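Local coordinates for protein structure-specific endonuclease subunit SLX1 (PDB 4XLG) that probably acts as the catalytic subunit of the SLX1-SLX4 endonuclease, nicking branched DNA near its junctions with single strands during DNA repair and recombination, at residues I27-N32 with Q77-W82; P8-C13 with I65-P70. The protein carries 1 engineered substitution. One frame throughout, in Å; residues are numbered along the deposited sequence. Where two conformers were deposited one is given.

Contact 1 of 2, residues I27-N32 with Q77-W82; sequences IGSTPN and QFQHAW. Engineered in segment 77-82: Gln-79 (natural residue Glu).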
loop_
_atom_site.group_PDB
_atom_site.type_symbol
_atom_site.label_atom_id
_atom_site.label_comp_id
_atom_site.label_asym_id
_atom_site.label_seq_id
_atom_site.Cartn_x
_atom_site.Cartn_y
_atom_site.Cartn_z
ATOM N N ILE B 27 -16.388 5.000 -5.078
ATOM C CA ILE B 27 -15.012 4.608 -4.719
ATOM C C ILE B 27 -14.159 5.843 -4.458
ATOM O O ILE B 27 -14.198 6.803 -5.276
ATOM C CB ILE B 27 -14.376 3.800 -5.892
ATOM C CG1 ILE B 27 -15.063 2.425 -5.976
ATOM C CG2 ILE B 27 -12.806 3.601 -5.682
ATOM C CD1 ILE B 27 -14.789 1.743 -7.374
ATOM N N GLY B 28 -13.378 5.859 -3.365
ATOM C CA GLY B 28 -12.470 7.009 -3.189
ATOM C C GLY B 28 -11.247 6.565 -2.409
ATOM O O GLY B 28 -11.050 5.374 -2.187
ATOM N N SER B 29 -10.386 7.518 -2.033
ATOM C CA SER B 29 -9.205 7.152 -1.257
ATOM C C SER B 29 -9.021 8.205 -0.193
ATOM O O SER B 29 -9.435 9.365 -0.374
ATOM C CB SER B 29 -7.933 7.053 -2.145
ATOM O OG SER B 29 -7.669 8.264 -2.839
ATOM N N THR B 30 -8.409 7.802 0.917
ATOM C CA THR B 30 -8.310 8.729 2.061
ATOM C C THR B 30 -7.247 8.296 3.080
ATOM O O THR B 30 -7.058 7.109 3.288
ATOM C CB THR B 30 -9.704 8.825 2.836
ATOM O OG1 THR B 30 -9.609 9.796 3.891
ATOM C CG2 THR B 30 -10.150 7.457 3.398
ATOM N N PRO B 31 -6.692 9.268 3.793
ATOM C CA PRO B 31 -5.836 8.921 4.948
ATOM C C PRO B 31 -6.661 8.754 6.247
ATOM O O PRO B 31 -6.078 8.375 7.266
ATOM C CB PRO B 31 -4.894 10.144 5.075
ATOM C CG PRO B 31 -5.774 11.298 4.658
ATOM C CD PRO B 31 -6.624 10.713 3.453
ATOM N N ASN B 32 -7.962 9.087 6.233
ATOM C CA ASN B 32 -8.785 9.000 7.431
ATOM C C ASN B 32 -10.201 8.622 6.983
ATOM O O ASN B 32 -10.998 9.493 6.651
ATOM C CB ASN B 32 -8.810 10.319 8.221
ATOM C CG ASN B 32 -9.629 10.228 9.502
ATOM O OD1 ASN B 32 -10.491 9.353 9.648
ATOM N ND2 ASN B 32 -9.388 11.148 10.414
ATOM N N GLN B 77 -3.441 5.914 -7.741
ATOM C CA GLN B 77 -3.307 5.024 -8.902
ATOM C C GLN B 77 -4.268 3.848 -8.817
ATOM O O GLN B 77 -4.911 3.503 -9.828
ATOM C CB GLN B 77 -1.875 4.497 -9.049
ATOM C CG GLN B 77 -0.893 5.586 -9.398
ATOM C CD GLN B 77 0.528 5.075 -9.326
ATOM O OE1 GLN B 77 0.994 4.655 -8.273
ATOM N NE2 GLN B 77 1.199 5.058 -10.463
ATOM N N PHE B 78 -4.338 3.234 -7.642
ATOM C CA PHE B 78 -5.277 2.107 -7.427
ATOM C C PHE B 78 -6.705 2.577 -7.567
ATOM O O PHE B 78 -7.520 1.979 -8.271
ATOM C CB PHE B 78 -5.050 1.513 -6.027
ATOM C CG PHE B 78 -5.734 0.217 -5.810
ATOM C CD1 PHE B 78 -7.052 0.185 -5.375
ATOM C CD2 PHE B 78 -5.043 -0.967 -5.955
ATOM C CE1 PHE B 78 -7.685 -1.040 -5.115
ATOM C CE2 PHE B 78 -5.664 -2.189 -5.710
ATOM C CZ PHE B 78 -7.001 -2.226 -5.292
ATOM N N GLN B 79 -7.004 3.686 -6.908
ATOM C CA GLN B 79 -8.381 4.218 -6.981
ATOM C C GLN B 79 -8.818 4.485 -8.422
ATOM O O GLN B 79 -9.917 4.114 -8.838
ATOM C CB GLN B 79 -8.468 5.530 -6.189
ATOM C CG GLN B 79 -9.934 6.124 -6.217
ATOM C CD GLN B 79 -9.902 7.573 -5.942
ATOM O OE1 GLN B 79 -9.203 8.014 -5.052
ATOM N NE2 GLN B 79 -10.605 8.350 -6.747
ATOM N N HIS B 80 -7.963 5.150 -9.181
ATOM C CA HIS B 80 -8.355 5.486 -10.541
ATOM C C HIS B 80 -8.482 4.239 -11.400
ATOM O O HIS B 80 -9.353 4.170 -12.255
ATOM C CB HIS B 80 -7.337 6.491 -11.129
ATOM C CG HIS B 80 -7.370 7.813 -10.425
ATOM N ND1 HIS B 80 -6.298 8.680 -10.396
ATOM C CD2 HIS B 80 -8.349 8.401 -9.690
ATOM C CE1 HIS B 80 -6.618 9.747 -9.681
ATOM N NE2 HIS B 80 -7.857 9.605 -9.245
ATOM N N ALA B 81 -7.608 3.256 -11.183
ATOM C CA ALA B 81 -7.689 2.013 -11.968
ATOM C C ALA B 81 -9.010 1.268 -11.628
ATOM O O ALA B 81 -9.694 0.713 -12.519
ATOM C CB ALA B 81 -6.470 1.144 -11.658
ATOM N N TRP B 82 -9.313 1.254 -10.344
ATOM C CA TRP B 82 -10.501 0.567 -9.828
ATOM C C TRP B 82 -11.759 1.232 -10.439
ATOM O O TRP B 82 -12.672 0.546 -10.942
ATOM C CB TRP B 82 -10.480 0.635 -8.294
ATOM C CG TRP B 82 -11.562 -0.190 -7.604
ATOM C CD1 TRP B 82 -12.467 -1.054 -8.187
ATOM C CD2 TRP B 82 -11.756 -0.269 -6.205
ATOM N NE1 TRP B 82 -13.237 -1.650 -7.181
ATOM C CE2 TRP B 82 -12.804 -1.186 -5.967
ATOM C CE3 TRP B 82 -11.137 0.365 -5.106
ATOM C CZ2 TRP B 82 -13.290 -1.451 -4.682
ATOM C CZ3 TRP B 82 -11.589 0.074 -3.824
ATOM C CH2 TRP B 82 -12.659 -0.838 -3.629
#
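The indole of Trp-82 offers one face to Ile-27, whose CD1 stands 3.6 Å from the centroid of the five-membered ring and only 3° off its normal, a CH-pi contact. The second branch, CG2, lies against the six-membered half, 3.7 Å from Trp-82 CE3. At the indole edge NE1 is hydrogen-bonded to the carbonyl of Lys-110 in helix 107-118, while Met-113 and Ile-114 of that helix also touch the ring system, so the tryptophan is held between strand and neighbouring helix. This is the GIY-YIG nuclease domain: edge strand 25-30, which carries Ile-27 and Gly-28 of the second half of the family signature, packs against helix 72-84. Strand 27-30 and helix 77-82 run nearly antiparallel, their axes 8.1 Å apart at closest approach.

Ile-27 reaches both halves of the indole because CG1 is anti to the carbonyl carbon (chi1 -70°) and continues extended to CD1, while CG2, anti to the backbone N, reaches the six-membered half of the same face. The same CG2 meets Gln-79 CG at 3.9 Å, where the isoleucine and glutamine chains run alongside in opposing senses. Gln-79 is engineered in place of the natural glutamate. Its extended chain carries the flat carboxamide across Gly-28, with Gln-79 CD 3.8 Å from Gly-28 CA. The amide is held at both ends, since NE2 is hydrogen-bonded to Gln-83 OE1 one helical turn on, and this should fix its rotation. At the other end of the amide, Ser-29 OG donates to Gln-79 OE1 over 2.7 Å, arriving almost in line with the carbonyl at a C=O...OG angle of 164°.

Contact 2 of 2, residues P8-C13 with I65-P70; sequences PDFYGC and IVYGFP
Tyr-67 holds CG between its backbone N and carbonyl carbon (chi1 65°), whereas Phe-10 sends its ring out anti to N (chi1 -173°); the first puts the tyrosine ring beside its own backbone, the second carries the phenylalanine out to it. The planes lie 22° apart and the centroids 5.1 Å, a strongly offset pair with little overlap; Phe-10 CE2 sits over one face of the tyrosine, 3.6 Å from Tyr-67 CD2. At the phenylalanine edge, near the ring plane, Ile-65 CD1 approaches Phe-10 CE1 to 3.8 Å. Tyr-194 adds an edge-to-face partner, and Leu-193 of the same long helix, 176-213, touches both Ile-65 and Tyr-67.

Phe-69 packs against the other segment's backbone, its edge turned to Tyr-11 O, which lies in the ring plane 3.4 Å from CD2. Cys-13 SG comes obliquely to the same ring, 3.8 Å from CE2. The backbone N of Phe-69 is buried without a polar partner.

Where the two segments diverge, water takes over: one molecule donates to both Pro-8 O and Phe-69 O, another accepts from Tyr-11 N and Gly-68 N and lies at the Tyr-67 ring edge. The direct backbone hydrogen bonds join Cys-13 and Val-66: Cys-13 N to Val-66 O at 2.8 Å, Val-66 N to Cys-13 O at 2.9 Å. This antiparallel hydrogen-bonded pair joins the strand that opens the GIY-YIG signature to the sheet's central strand.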
loop_
_atom_site.group_PDB
_atom_site.type_symbol
_atom_site.label_atom_id
_atom_site.label_comp_id
_atom_site.label_asym_id
_atom_site.label_seq_id
_atom_site.Cartn_x
_atom_site.Cartn_y
_atom_site.Cartn_z
ATOM N N PRO B 8 2.576 6.579 4.401
ATOM C CA PRO B 8 1.451 7.010 5.267
ATOM C C PRO B 8 1.190 6.055 6.388
ATOM O O PRO B 8 1.307 4.822 6.226
ATOM C CB PRO B 8 0.206 6.990 4.331
ATOM C CG PRO B 8 0.843 7.253 2.934
ATOM C CD PRO B 8 2.202 6.485 2.974
ATOM N N ASP B 9 0.840 6.623 7.544
ATOM C CA ASP B 9 0.354 5.790 8.637
ATOM C C ASP B 9 -0.845 4.975 8.195
ATOM O O ASP B 9 -0.993 3.830 8.580
ATOM C CB ASP B 9 -0.031 6.675 9.861
ATOM C CG ASP B 9 1.153 7.500 10.355
ATOM O OD1 ASP B 9 2.345 7.090 10.171
ATOM O OD2 ASP B 9 0.933 8.592 10.880
ATOM N N PHE B 10 -1.749 5.617 7.469
ATOM C CA PHE B 10 -2.896 4.939 6.896
ATOM C C PHE B 10 -3.273 5.604 5.601
ATOM O O PHE B 10 -3.389 6.824 5.548
ATOM C CB PHE B 10 -4.113 4.993 7.873
ATOM C CG PHE B 10 -5.297 4.147 7.381
ATOM C CD1 PHE B 10 -6.230 4.650 6.462
ATOM C CD2 PHE B 10 -5.385 2.835 7.794
ATOM C CE1 PHE B 10 -7.302 3.814 5.959
ATOM C CE2 PHE B 10 -6.469 1.985 7.341
ATOM C CZ PHE B 10 -7.413 2.487 6.428
ATOM N N TYR B 11 -3.461 4.826 4.532
ATOM C CA TYR B 11 -4.024 5.448 3.333
ATOM C C TYR B 11 -4.792 4.305 2.683
ATOM O O TYR B 11 -4.210 3.227 2.434
ATOM C CB TYR B 11 -2.923 6.030 2.384
ATOM C CG TYR B 11 -3.405 7.329 1.740
ATOM C CD1 TYR B 11 -4.452 7.302 0.744
ATOM C CD2 TYR B 11 -2.927 8.548 2.171
ATOM C CE1 TYR B 11 -4.940 8.518 0.203
ATOM C CE2 TYR B 11 -3.389 9.741 1.633
ATOM C CZ TYR B 11 -4.410 9.699 0.673
ATOM O OH TYR B 11 -4.855 10.906 0.172
ATOM N N GLY B 12 -6.076 4.523 2.392
ATOM C CA GLY B 12 -6.862 3.394 1.926
ATOM C C GLY B 12 -7.766 3.835 0.782
ATOM O O GLY B 12 -8.140 5.007 0.669
ATOM N N CYS B 13 -8.088 2.866 -0.067
ATOM C CA CYS B 13 -9.081 3.041 -1.141
ATOM C C CYS B 13 -10.329 2.272 -0.738
ATOM O O CYS B 13 -10.262 1.061 -0.568
ATOM C CB CYS B 13 -8.601 2.464 -2.473
ATOM S SG CYS B 13 -7.285 3.370 -3.268
ATOM N N ILE B 65 -12.293 -1.740 2.403
ATOM C CA ILE B 65 -11.249 -0.753 2.152
ATOM C C ILE B 65 -9.944 -1.553 1.915
ATOM O O ILE B 65 -9.710 -2.577 2.572
ATOM C CB ILE B 65 -11.115 0.281 3.312
ATOM C CG1 ILE B 65 -10.127 1.419 2.918
ATOM C CG2 ILE B 65 -10.701 -0.403 4.676
ATOM C CD1 ILE B 65 -10.313 2.626 3.950
ATOM N N VAL B 66 -9.159 -1.097 0.952
ATOM C CA VAL B 66 -7.844 -1.667 0.655
ATOM C C VAL B 66 -6.867 -0.667 1.223
ATOM O O VAL B 66 -6.942 0.518 0.868
ATOM C CB VAL B 66 -7.629 -1.814 -0.852
ATOM C CG1 VAL B 66 -6.165 -2.313 -1.216
ATOM C CG2 VAL B 66 -8.721 -2.779 -1.464
ATOM N N TYR B 67 -5.971 -1.107 2.108
ATOM C CA TYR B 67 -5.047 -0.119 2.673
ATOM C C TYR B 67 -3.638 -0.733 2.734
ATOM O O TYR B 67 -3.421 -1.859 2.256
ATOM C CB TYR B 67 -5.541 0.367 4.061
ATOM C CG TYR B 67 -5.566 -0.694 5.157
ATOM C CD1 TYR B 67 -6.617 -1.617 5.254
ATOM C CD2 TYR B 67 -4.536 -0.740 6.122
ATOM C CE1 TYR B 67 -6.644 -2.572 6.264
ATOM C CE2 TYR B 67 -4.567 -1.707 7.145
ATOM C CZ TYR B 67 -5.640 -2.605 7.209
ATOM O OH TYR B 67 -5.649 -3.553 8.209
ATOM N N GLY B 68 -2.690 0.041 3.222
ATOM C CA GLY B 68 -1.276 -0.391 3.209
ATOM C C GLY B 68 -0.489 0.263 2.079
ATOM O O GLY B 68 0.650 -0.150 1.805
ATOM N N PHE B 69 -1.069 1.270 1.402
ATOM C CA PHE B 69 -0.379 1.907 0.273
ATOM C C PHE B 69 0.879 2.649 0.701
ATOM O O PHE B 69 0.890 3.271 1.754
ATOM C CB PHE B 69 -1.313 2.884 -0.437
ATOM C CG PHE B 69 -2.411 2.169 -1.203
ATOM C CD1 PHE B 69 -2.120 1.620 -2.447
ATOM C CD2 PHE B 69 -3.673 1.989 -0.655
ATOM C CE1 PHE B 69 -3.083 0.911 -3.174
ATOM C CE2 PHE B 69 -4.653 1.293 -1.376
ATOM C CZ PHE B 69 -4.363 0.759 -2.650
ATOM N N PRO B 70 1.930 2.566 -0.119
ATOM C CA PRO B 70 3.202 3.174 0.277
ATOM C C PRO B 70 3.175 4.696 0.104
ATOM O O PRO B 70 4.110 5.371 0.534
ATOM C CB PRO B 70 4.227 2.527 -0.679
ATOM C CG PRO B 70 3.398 2.043 -1.899
ATOM C CD PRO B 70 2.064 1.628 -1.254
HETATM O O HOH W 1 0.262 3.033 4.347
HETATM O O HOH W 2 -2.297 2.177 5.045
#

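The centres of contacts 1 and 2 lie about 9 Å apart within the GIY-YIG domain. Their segments alternate along the chain: 8-13, 27-32, 65-70, 77-82. Strands 12-18, 25-30 and 60-67 belong to one sheet, with 12-18 between the other two; contact 2 pairs it with 60-67, and contact 1 joins edge strand 25-30 to helix 72-84. A probable hydrogen bond from Thr-30 N to Gly-12 O links the two strands bearing the signature halves. On the helical side, Phe-78 and Phe-69 meet edge-to-face. Sheet pairing and helix packing are thus combined so that both strands carrying the signature face helix 72-84.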